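Local atomic coordinates of type IV pilus biogenesis factor PilY1 (Pseudomonas aeruginosa, PDB entry 3HX6), a protein that promotes type IV pilus assembly, twitching motility and adhesion to host cells, and probably regulates pilus retraction through calcium binding and release. Residues P385-T388 against R389-Q393. The protein carries 3 engineered substitutions. Numbering follows the deposited sequence.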
ATOM      1  N   PRO A 385     -20.410  12.695  33.201  1.00 17.54           N
ATOM      2  CA  PRO A 385     -19.603  13.351  34.231  1.00 19.88           C
ATOM      3  C   PRO A 385     -19.116  14.728  33.790  1.00 23.34           C
ATOM      4  O   PRO A 385     -18.749  14.927  32.628  1.00 23.23           O
ATOM      5  CB  PRO A 385     -18.451  12.372  34.438  1.00 20.37           C
ATOM      6  CG  PRO A 385     -19.104  11.031  34.172  1.00 20.90           C
ATOM      7  CD  PRO A 385     -19.918  11.333  32.930  1.00 18.03           C
ATOM      8  N   ARG A 386     -19.129  15.684  34.711  1.00 23.72           N
ATOM      9  CA  ARG A 386     -18.650  17.021  34.393  1.00 25.92           C
ATOM     10  C   ARG A 386     -17.188  17.015  34.814  1.00 26.60           C
ATOM     11  O   ARG A 386     -16.881  16.862  35.996  1.00 26.54           O
ATOM     12  CB  ARG A 386     -19.422  18.078  35.177  1.00 30.04           C
ATOM     13  CG  ARG A 386     -19.129  19.491  34.711  1.00 32.33           C
ATOM     14  CD  ARG A 386     -19.674  20.510  35.672  1.00 39.79           C
ATOM     15  NE  ARG A 386     -19.333  21.861  35.247  1.00 46.55           N
ATOM     16  CZ  ARG A 386     -19.606  22.954  35.949  1.00 48.09           C
ATOM     17  NH1 ARG A 386     -20.228  22.857  37.118  1.00 50.52           N
ATOM     18  NH2 ARG A 386     -19.254  24.144  35.480  1.00 49.17           N
ATOM     19  N   LEU A 387     -16.292  17.165  33.844  1.00 25.58           N
ATOM     20  CA  LEU A 387     -14.867  17.126  34.120  1.00 23.89           C
ATOM     21  C   LEU A 387     -14.141  18.440  33.921  1.00 22.20           C
ATOM     22  O   LEU A 387     -14.600  19.339  33.215  1.00 20.37           O
ATOM     23  CB  LEU A 387     -14.184  16.062  33.254  1.00 25.83           C
ATOM     24  CG  LEU A 387     -14.643  14.605  33.333  1.00 25.91           C
ATOM     25  CD1 LEU A 387     -14.515  14.103  34.757  1.00 23.20           C
ATOM     26  CD2 LEU A 387     -16.067  14.489  32.862  1.00 29.53           C
ATOM     27  N   THR A 388     -12.975  18.508  34.546  1.00 20.51           N
ATOM     28  CA  THR A 388     -12.097  19.664  34.501  1.00 21.34           C
ATOM     29  C   THR A 388     -10.690  19.086  34.350  1.00 19.87           C
ATOM     30  O   THR A 388     -10.504  17.877  34.465  1.00 18.88           O
ATOM     31  CB  THR A 388     -12.220  20.473  35.831  1.00 23.03           C
ATOM     32  OG1 THR A 388     -13.339  21.373  35.746  1.00 25.70           O
ATOM     33  CG2 THR A 388     -10.965  21.251  36.119  1.00 24.69           C
ATOM     34  N   ARG A 389      -9.706  19.933  34.075  1.00 18.88           N
ATOM     35  CA  ARG A 389      -8.332  19.468  33.944  1.00 20.90           C
ATOM     36  C   ARG A 389      -7.919  18.671  35.181  1.00 20.63           C
ATOM     37  O   ARG A 389      -7.064  17.790  35.103  1.00 21.56           O
ATOM     38  CB  ARG A 389      -7.390  20.661  33.779  1.00 20.77           C
ATOM     39  CG  ARG A 389      -7.589  21.426  32.492  1.00 21.42           C
ATOM     40  CD  ARG A 389      -6.688  22.647  32.444  1.00 21.83           C
ATOM     41  NE  ARG A 389      -6.625  23.175  31.091  1.00 23.48           N
ATOM     42  CZ  ARG A 389      -5.497  23.444  30.448  1.00 21.01           C
ATOM     43  NH1 ARG A 389      -4.327  23.244  31.040  1.00 19.22           N
ATOM     44  NH2 ARG A 389      -5.544  23.883  29.199  1.00 19.75           N
ATOM     45  N   GLY A 390      -8.530  18.996  36.320  1.00 19.35           N
ATOM     46  CA  GLY A 390      -8.217  18.317  37.570  1.00 18.48           C
ATOM     47  C   GLY A 390      -8.508  16.827  37.556  1.00 19.51           C
ATOM     48  O   GLY A 390      -7.887  16.057  38.295  1.00 19.09           O
ATOM     49  N   ASN A 391      -9.454  16.411  36.719  1.00 18.08           N
ATOM     50  CA  ASN A 391      -9.809  14.997  36.614  1.00 17.03           C
ATOM     51  C   ASN A 391      -8.969  14.305  35.549  1.00 18.05           C
ATOM     52  O   ASN A 391      -9.159  13.120  35.274  1.00 18.59           O
ATOM     53  CB  ASN A 391     -11.276  14.848  36.235  1.00 16.51           C
ATOM     54  CG  ASN A 391     -12.186  15.668  37.115  1.00 19.87           C
ATOM     55  OD1 ASN A 391     -12.767  16.655  36.671  1.00 18.24           O
ATOM     56  ND2 ASN A 391     -12.303  15.271  38.376  1.00 17.95           N
ATOM     57  N   LEU A 392      -8.044  15.047  34.952  1.00 16.58           N
ATOM     58  CA  LEU A 392      -7.216  14.507  33.882  1.00 15.57           C
ATOM     59  C   LEU A 392      -5.738  14.477  34.240  1.00 15.88           C
ATOM     60  O   LEU A 392      -5.290  15.204  35.121  1.00 16.90           O
ATOM     61  CB  LEU A 392      -7.407  15.354  32.616  1.00 14.37           C
ATOM     62  CG  LEU A 392      -8.846  15.720  32.237  1.00 12.28           C
ATOM     63  CD1 LEU A 392      -8.840  16.638  31.021  1.00 11.59           C
ATOM     64  CD2 LEU A 392      -9.646  14.454  31.958  1.00 10.83           C
ATOM     65  N   GLN A 393      -4.992  13.627  33.545  1.00 15.82           N
ATOM     66  CA  GLN A 393      -3.562  13.526  33.760  1.00 16.93           C
ATOM     67  C   GLN A 393      -2.876  14.482  32.802  1.00 17.54           C
ATOM     68  O   GLN A 393      -3.025  14.378  31.586  1.00 17.49           O
ATOM     69  CB  GLN A 393      -3.061  12.113  33.485  1.00 17.20           C
ATOM     70  CG  GLN A 393      -1.547  12.000  33.560  1.00 17.61           C
ATOM     71  CD  GLN A 393      -1.012  12.491  34.889  1.00 18.73           C
ATOM     72  OE1 GLN A 393      -1.493  12.084  35.943  1.00 21.96           O
ATOM     73  NE2 GLN A 393      -0.014  13.365  34.849  1.00 15.47           N
TER
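A chi1 of -50° puts CG of Asn391 beside its own backbone N, and a chi2 of 110° turns OD1 toward the main chain of Thr388, three residues earlier. Thr388 N donates to Asn391 OD1 at 2.8 Å, lying in the carbonyl plane of the side-chain amide. The return bond runs from Asn391 N to Thr388 O at 2.9 Å; here the donor stands well above the carbonyl plane, 50° out of it. With the bond from Leu392 N to Arg389 O, this makes two consecutive i to i+3 turns of 3-10 type. The side-chain bond is the Asn391 half of a capping box, which stays incomplete because Thr388 OG1 does not bond to Asn391 N.

Leu387 CD1 lies 3.6 Å from both CB and OD1 of Asn391, the two side chains crossing at about a right angle. At the end of the second turn, Leu392 CG makes van der Waals contact with Thr388 O, 3.5 Å away.

The extended Arg389 chain carries its guanidinium out of the contact, NH2 forming a salt bridge with Asp437 and a hydrogen bond with Tyr369 OH, NE bonding to Val319 O. The turn leads the loop after strand 367-373 into strand 392-405 of the beta-propeller domain, with Leu387 and Leu392 touching Tyr316 of strand 307-317 and Leu392 also packing on Tyr435. Backbone bonds of Asn391 with Ser432 and of Gln393 with Gly433 and Tyr435 join the start of strand 392-405 to the parallel strand 433-437.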